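Local structure of nitrite oxidoreductase subunit A (Kuenenia stuttgartiensis, 7B04) at residues T107-Y119 against E311-V323. The protein is a molybdopterin oxidoreductase-family subunit that holds a molybdenum atom, two MD1 molecules and an iron-sulfur cluster. Sequence-based numbering, arbitrary orientation.
With MD1 (phosphoric acid 4-(2-amino-4-oxo-3,4,5,6,-tetrahydro-pteridin-6-yl)-2-hydroxy-3,4-dimercapto-but-3-en-yl ester guanylate ester), chain C; SF4 (iron/sulfur cluster), chain D.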
loop_
_atom_site.group_PDB
_atom_site.type_symbol
_atom_site.label_atom_id
_atom_site.label_comp_id
_atom_site.label_asym_id
_atom_site.label_seq_id
_atom_site.Cartn_x
_atom_site.Cartn_y
_atom_site.Cartn_z
ATOM N N THR B 107 18.338 15.785 8.370
ATOM C CA THR B 107 18.767 16.105 7.015
ATOM C C THR B 107 17.569 16.163 6.073
ATOM O O THR B 107 16.463 15.736 6.410
ATOM C CB THR B 107 19.784 15.076 6.506
ATOM O OG1 THR B 107 19.106 13.860 6.167
ATOM C CG2 THR B 107 20.815 14.788 7.578
ATOM N N ARG B 108 17.802 16.705 4.873
ATOM C CA ARG B 108 16.793 16.612 3.824
ATOM C C ARG B 108 16.734 15.226 3.203
ATOM O O ARG B 108 15.822 14.961 2.411
ATOM C CB ARG B 108 17.050 17.629 2.706
ATOM C CG ARG B 108 17.041 19.081 3.122
ATOM C CD ARG B 108 17.128 20.003 1.911
ATOM N NE ARG B 108 15.823 20.313 1.335
ATOM C CZ ARG B 108 15.187 21.467 1.512
ATOM N NH1 ARG B 108 15.736 22.419 2.254
ATOM N NH2 ARG B 108 14.003 21.670 0.951
ATOM N N ASN B 109 17.661 14.332 3.557
ATOM C CA ASN B 109 17.681 12.994 2.981
ATOM C C ASN B 109 16.551 12.122 3.502
ATOM O O ASN B 109 16.362 11.010 2.998
ATOM C CB ASN B 109 19.018 12.312 3.263
ATOM C CG ASN B 109 20.183 12.973 2.552
ATOM O OD1 ASN B 109 20.015 13.599 1.505
ATOM N ND2 ASN B 109 21.373 12.838 3.118
ATOM N N TRP B 110 15.763 12.639 4.428
ATOM C CA TRP B 110 14.659 11.863 5.039
ATOM C C TRP B 110 13.383 12.042 4.220
ATOM O O TRP B 110 12.464 11.293 4.408
ATOM C CB TRP B 110 14.454 12.367 6.469
ATOM C CG TRP B 110 15.234 11.695 7.555
ATOM C CD1 TRP B 110 16.399 12.123 8.095
ATOM C CD2 TRP B 110 14.873 10.523 8.302
ATOM N NE1 TRP B 110 16.805 11.290 9.094
ATOM C CE2 TRP B 110 15.890 10.298 9.239
ATOM C CE3 TRP B 110 13.801 9.635 8.264
ATOM C CZ2 TRP B 110 15.872 9.227 10.117
ATOM C CZ3 TRP B 110 13.794 8.563 9.114
ATOM C CH2 TRP B 110 14.813 8.367 10.032
ATOM N N ASN B 111 13.394 12.992 3.296
ATOM C CA ASN B 111 12.250 13.413 2.453
ATOM C C ASN B 111 11.935 12.360 1.395
ATOM O O ASN B 111 12.812 11.583 1.090
ATOM C CB ASN B 111 12.575 14.733 1.758
ATOM C CG ASN B 111 12.476 15.950 2.641
ATOM O OD1 ASN B 111 12.164 15.855 3.800
ATOM N ND2 ASN B 111 12.745 17.110 2.104
ATOM N N PRO B 112 10.770 12.384 0.715
ATOM C CA PRO B 112 9.495 12.906 1.214
ATOM C C PRO B 112 8.825 12.043 2.288
ATOM O O PRO B 112 8.207 12.546 3.141
ATOM C CB PRO B 112 8.683 13.046 -0.062
ATOM C CG PRO B 112 9.142 11.918 -0.887
ATOM C CD PRO B 112 10.608 11.813 -0.595
ATOM N N ARG B 113 8.935 10.738 2.124
ATOM C CA ARG B 113 8.481 9.748 3.119
ATOM C C ARG B 113 6.976 9.755 3.416
ATOM O O ARG B 113 6.582 10.285 4.418
ATOM C CB ARG B 113 9.466 9.824 4.285
ATOM C CG ARG B 113 8.912 9.538 5.659
ATOM C CD ARG B 113 10.046 9.903 6.540
ATOM N NE ARG B 113 9.382 10.455 7.666
ATOM C CZ ARG B 113 8.985 9.721 8.654
ATOM N NH1 ARG B 113 8.377 10.267 9.684
ATOM N NH2 ARG B 113 9.232 8.435 8.615
ATOM N N MET B 114 6.168 9.198 2.525
ATOM C CA MET B 114 4.743 9.030 2.764
ATOM C C MET B 114 4.316 7.750 2.050
ATOM O O MET B 114 5.061 7.205 1.234
ATOM C CB MET B 114 3.959 10.249 2.257
ATOM C CG MET B 114 2.778 10.645 3.094
ATOM S SD MET B 114 2.146 12.302 2.768
ATOM C CE MET B 114 0.381 11.964 2.792
ATOM N N CYS B 115 3.146 7.223 2.395
ATOM C CA CYS B 115 2.645 6.073 1.652
ATOM C C CYS B 115 1.422 6.460 0.826
ATOM O O CYS B 115 0.801 7.502 1.047
ATOM C CB CYS B 115 2.326 4.893 2.581
ATOM S SG CYS B 115 0.806 5.030 3.531
ATOM N N LEU B 116 1.093 5.600 -0.147
ATOM C CA LEU B 116 -0.115 5.801 -0.944
ATOM C C LEU B 116 -1.355 5.896 -0.066
ATOM O O LEU B 116 -2.288 6.638 -0.391
ATOM C CB LEU B 116 -0.277 4.677 -1.973
ATOM C CG LEU B 116 -0.920 3.353 -1.557
ATOM C CD1 LEU B 116 -1.354 2.542 -2.772
ATOM C CD2 LEU B 116 0.036 2.559 -0.701
ATOM N N LYS B 117 -1.388 5.150 1.040
ATOM C CA LYS B 117 -2.554 5.180 1.914
ATOM C C LYS B 117 -2.688 6.530 2.601
ATOM O O LYS B 117 -3.801 6.955 2.929
ATOM C CB LYS B 117 -2.461 4.057 2.942
ATOM C CG LYS B 117 -2.323 2.683 2.320
ATOM C CD LYS B 117 -1.893 1.656 3.348
ATOM C CE LYS B 117 -0.405 1.736 3.640
ATOM N NZ LYS B 117 0.423 1.300 2.484
ATOM N N GLY B 118 -1.566 7.212 2.831
ATOM C CA GLY B 118 -1.633 8.564 3.356
ATOM C C GLY B 118 -2.353 9.511 2.417
ATOM O O GLY B 118 -3.088 10.398 2.858
ATOM N N TYR B 119 -2.151 9.334 1.106
ATOM C CA TYR B 119 -2.776 10.210 0.120
ATOM C C TYR B 119 -4.280 10.010 0.012
ATOM O O TYR B 119 -4.984 10.941 -0.395
ATOM C CB TYR B 119 -2.134 10.011 -1.256
ATOM C CG TYR B 119 -0.915 10.873 -1.476
ATOM C CD1 TYR B 119 -0.329 11.553 -0.429
ATOM C CD2 TYR B 119 -0.366 11.024 -2.734
ATOM C CE1 TYR B 119 0.784 12.348 -0.618
ATOM C CE2 TYR B 119 0.741 11.818 -2.933
ATOM C CZ TYR B 119 1.315 12.477 -1.872
ATOM O OH TYR B 119 2.422 13.272 -2.066
ATOM N N GLU B 311 7.912 -3.438 0.932
ATOM C CA GLU B 311 6.472 -3.222 0.977
ATOM C C GLU B 311 5.945 -2.863 2.355
ATOM O O GLU B 311 4.783 -2.450 2.462
ATOM C CB GLU B 311 5.688 -4.479 0.565
ATOM C CG GLU B 311 5.957 -5.145 -0.750
ATOM C CD GLU B 311 4.891 -6.198 -1.005
ATOM O OE1 GLU B 311 3.857 -6.158 -0.305
ATOM O OE2 GLU B 311 5.077 -7.070 -1.872
ATOM N N ASN B 312 6.747 -2.995 3.407
ATOM C CA ASN B 312 6.216 -2.823 4.748
ATOM C C ASN B 312 6.930 -1.775 5.588
ATOM O O ASN B 312 6.583 -1.609 6.761
ATOM C CB ASN B 312 6.238 -4.172 5.477
ATOM C CG ASN B 312 5.345 -5.204 4.804
ATOM O OD1 ASN B 312 4.203 -4.912 4.446
ATOM N ND2 ASN B 312 5.870 -6.408 4.610
ATOM N N LYS B 313 7.925 -1.086 5.042
ATOM C CA LYS B 313 8.499 0.107 5.656
ATOM C C LYS B 313 8.795 1.112 4.548
ATOM O O LYS B 313 9.870 1.706 4.480
ATOM C CB LYS B 313 9.744 -0.217 6.490
ATOM C CG LYS B 313 9.506 -1.247 7.595
ATOM C CD LYS B 313 9.384 -0.606 8.971
ATOM C CE LYS B 313 8.802 -1.578 9.998
ATOM N NZ LYS B 313 7.557 -2.245 9.519
ATOM N N MET B 314 7.818 1.300 3.656
ATOM C CA MET B 314 8.070 1.976 2.384
ATOM C C MET B 314 8.661 3.377 2.522
ATOM O O MET B 314 9.591 3.697 1.758
ATOM C CB MET B 314 6.792 1.957 1.531
ATOM C CG MET B 314 5.484 2.286 2.229
ATOM S SD MET B 314 4.052 2.155 1.165
ATOM C CE MET B 314 4.164 0.419 0.826
ATOM N N PRO B 315 8.184 4.262 3.411
ATOM C CA PRO B 315 8.775 5.616 3.430
ATOM C C PRO B 315 10.247 5.632 3.810
ATOM O O PRO B 315 10.954 6.574 3.432
ATOM C CB PRO B 315 7.917 6.376 4.449
ATOM C CG PRO B 315 7.187 5.347 5.190
ATOM C CD PRO B 315 7.007 4.194 4.303
ATOM N N GLU B 316 10.739 4.602 4.489
ATOM C CA GLU B 316 12.148 4.535 4.843
ATOM C C GLU B 316 12.894 3.514 4.007
ATOM O O GLU B 316 14.091 3.294 4.223
ATOM C CB GLU B 316 12.322 4.177 6.322
ATOM C CG GLU B 316 11.221 4.667 7.242
ATOM C CD GLU B 316 11.394 6.106 7.678
ATOM O OE1 GLU B 316 12.319 6.768 7.167
ATOM O OE2 GLU B 316 10.620 6.561 8.548
ATOM N N ALA B 317 12.215 2.902 3.037
ATOM C CA ALA B 317 12.846 1.863 2.233
ATOM C C ALA B 317 13.996 2.423 1.407
ATOM O O ALA B 317 14.963 1.714 1.118
ATOM C CB ALA B 317 11.812 1.187 1.339
ATOM N N HIS B 318 13.928 3.703 1.035
ATOM C CA HIS B 318 15.002 4.282 0.238
ATOM C C HIS B 318 16.346 4.189 0.947
ATOM O O HIS B 318 17.389 4.210 0.286
ATOM C CB HIS B 318 14.682 5.741 -0.099
ATOM C CG HIS B 318 14.936 6.691 1.031
ATOM N ND1 HIS B 318 16.159 7.292 1.235
ATOM C CD2 HIS B 318 14.125 7.140 2.018
ATOM C CE1 HIS B 318 16.090 8.070 2.300
ATOM N NE2 HIS B 318 14.867 7.996 2.792
ATOM N N TRP B 319 16.344 4.073 2.276
ATOM C CA TRP B 319 17.590 3.847 3.000
ATOM C C TRP B 319 18.223 2.497 2.657
ATOM O O TRP B 319 19.447 2.350 2.767
ATOM C CB TRP B 319 17.334 3.947 4.503
ATOM C CG TRP B 319 16.800 5.282 4.947
ATOM C CD1 TRP B 319 15.542 5.556 5.400
ATOM C CD2 TRP B 319 17.515 6.522 4.980
ATOM N NE1 TRP B 319 15.429 6.889 5.713
ATOM C CE2 TRP B 319 16.628 7.503 5.466
ATOM C CE3 TRP B 319 18.820 6.896 4.649
ATOM C CZ2 TRP B 319 17.004 8.835 5.624
ATOM C CZ3 TRP B 319 19.192 8.218 4.807
ATOM C CH2 TRP B 319 18.287 9.171 5.290
ATOM N N VAL B 320 17.428 1.508 2.246
ATOM C CA VAL B 320 17.992 0.214 1.853
ATOM C C VAL B 320 18.241 0.137 0.352
ATOM O O VAL B 320 19.284 -0.365 -0.076
ATOM C CB VAL B 320 17.128 -0.973 2.345
ATOM C CG1 VAL B 320 15.790 -1.042 1.660
ATOM C CG2 VAL B 320 17.850 -2.261 2.060
ATOM N N THR B 321 17.294 0.606 -0.466
ATOM C CA THR B 321 17.468 0.552 -1.915
ATOM C C THR B 321 18.742 1.259 -2.350
ATOM O O THR B 321 19.335 0.899 -3.373
ATOM C CB THR B 321 16.259 1.169 -2.624
ATOM O OG1 THR B 321 16.154 2.556 -2.276
ATOM C CG2 THR B 321 14.981 0.451 -2.226
ATOM N N GLU B 322 19.174 2.261 -1.593
ATOM C CA GLU B 322 20.335 3.066 -1.937
ATOM C C GLU B 322 21.637 2.459 -1.426
ATOM O O GLU B 322 22.695 3.077 -1.581
ATOM C CB GLU B 322 20.162 4.491 -1.401
ATOM C CG GLU B 322 19.047 5.257 -2.102
ATOM C CD GLU B 322 18.637 6.516 -1.364
ATOM O OE1 GLU B 322 19.188 6.781 -0.276
ATOM O OE2 GLU B 322 17.753 7.238 -1.872
ATOM N N VAL B 323 21.584 1.270 -0.820
ATOM C CA VAL B 323 22.810 0.598 -0.404
ATOM C C VAL B 323 23.530 0.008 -1.611
ATOM O O VAL B 323 24.763 -0.095 -1.617
ATOM C CB VAL B 323 22.487 -0.478 0.650
ATOM C CG1 VAL B 323 23.711 -1.324 0.976
ATOM C CG2 VAL B 323 21.933 0.165 1.910
HETATM P PB MD1 C . 6.960 -8.148 7.741
HETATM O O3B MD1 C . 6.095 -9.549 7.743
HETATM O O1B MD1 C . 7.592 -7.947 6.385
HETATM O O2B MD1 C . 8.040 -8.226 8.793
HETATM O O3A MD1 C . 5.937 -6.896 8.075
HETATM C C10 MD1 C . 5.363 -6.764 9.347
HETATM C C11 MD1 C . 5.209 -5.251 9.675
HETATM O O11 MD1 C . 4.883 -4.543 8.272
HETATM C C12 MD1 C . 4.333 -5.094 10.678
HETATM S S12 MD1 C . 4.318 -6.315 12.023
HETATM C C13 MD1 C . 3.326 -3.929 10.868
HETATM S S13 MD1 C . 2.287 -4.009 12.354
HETATM C C14 MD1 C . 3.098 -2.838 9.960
HETATM N N15 MD1 C . 2.468 -3.534 8.660
HETATM C C16 MD1 C . 2.482 -2.701 7.528
HETATM C C15 MD1 C . 1.352 -2.652 6.562
HETATM O O14 MD1 C . 0.391 -3.324 6.732
HETATM N N17 MD1 C . 1.445 -1.749 5.382
HETATM C C17 MD1 C . 2.702 -0.876 5.164
HETATM N N16 MD1 C . 2.781 0.002 4.012
HETATM N N18 MD1 C . 3.852 -0.926 6.144
HETATM C C20 MD1 C . 3.778 -1.792 7.293
HETATM N N8 MD1 C . 4.821 -1.880 8.234
HETATM C C7 MD1 C . 4.250 -1.895 9.734
HETATM P PA MD1 C . 5.793 -10.468 6.408
HETATM O O1A MD1 C . 4.639 -11.387 6.719
HETATM O O2A MD1 C . 5.431 -9.551 5.265
HETATM O "O5'" MD1 C . 7.099 -11.379 5.981
HETATM C "C5'" MD1 C . 8.098 -10.809 5.189
HETATM C "C4'" MD1 C . 8.696 -11.860 4.190
HETATM O "O4'" MD1 C . 9.185 -13.151 4.918
HETATM C "C1'" MD1 C . 8.650 -14.289 4.005
HETATM N N9 MD1 C . 8.540 -15.580 4.732
HETATM C C4 MD1 C . 9.642 -16.216 5.117
HETATM N N3 MD1 C . 11.088 -15.882 4.970
HETATM C C2 MD1 C . 12.105 -16.785 5.506
HETATM N N2 MD1 C . 13.512 -16.459 5.364
HETATM N N1 MD1 C . 11.710 -18.000 6.177
HETATM C C6 MD1 C . 10.320 -18.313 6.312
HETATM O O6 MD1 C . 9.989 -19.307 6.863
HETATM C C5 MD1 C . 9.260 -17.361 5.746
HETATM N N7 MD1 C . 7.931 -17.410 5.737
HETATM C C8 MD1 C . 7.471 -16.309 5.108
HETATM C "C2'" MD1 C . 7.505 -13.839 3.681
HETATM O "O2'" MD1 C . 6.994 -14.528 2.504
HETATM C "C3'" MD1 C . 7.807 -12.241 3.349
HETATM O "O3'" MD1 C . 8.337 -12.105 1.999
HETATM FE FE1 SF4 D . 1.882 5.368 7.163
HETATM FE FE2 SF4 D . 0.407 7.663 7.035
HETATM FE FE3 SF4 D . 1.614 6.684 4.783
HETATM FE FE4 SF4 D . 3.134 7.771 6.774
HETATM S S1 SF4 D . 1.584 8.842 5.495
HETATM S S2 SF4 D . 3.535 5.825 5.656
HETATM S S3 SF4 D . 1.962 7.124 8.615
HETATM S S4 SF4 D . -0.043 5.685 5.995
HETATM O O HOH W 1 13.172 8.411 5.125
#
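Trp-319 turns the edge of its indole to one face of Trp-110, an edge-to-face pair with the planes at 69°; its CZ2 sits 3.8 Å from CD2 of Trp-110. Two broad indoles suit this fully buried junction, where segment 107-119 packs against helix 314-321. Beside them a water accepts from Trp-319 NE1 (2.8 Å) and lies within bonding distance of Glu-316 OE1 (2.8 Å), Trp-110 O and His-318 NE2, so one buried water links polar atoms from both segments. The carboxylate of Glu-316 stands at a right angle to the Trp-110 ring. Its OE2 lies near the guanidinium plane of Arg-113 in a salt bridge modelled too short for its length to be trusted, while Arg-113 NE hydrogen-bonds His-95 NE2 and NH1 the backbone O of His-73.

Further along, Pro-315 sets CB against Arg-113 CG (3.5 Å) and its CG near the cluster sulfur S2 (3.7 Å), a compact apolar ring beside the metal site. Cys-115 binds FE3 through SG at 2.2 Å. Met-314 CG lies between its backbone N and carbonyl carbon (chi1 44°), which carries SD to 3.5 Å from Cys-115 CB; the bend at chi3 brings CE to 3.5 Å from MD1 N16. Lys-117 NZ approaches the same N16 and bonds Arg-919 O. Cys-115 and Pro-315 thus line the cluster, Met-314 and Lys-117 reach MD1, and the thioether against Cys-115 sets the two sites side by side, while the indole pair and its water close the other end.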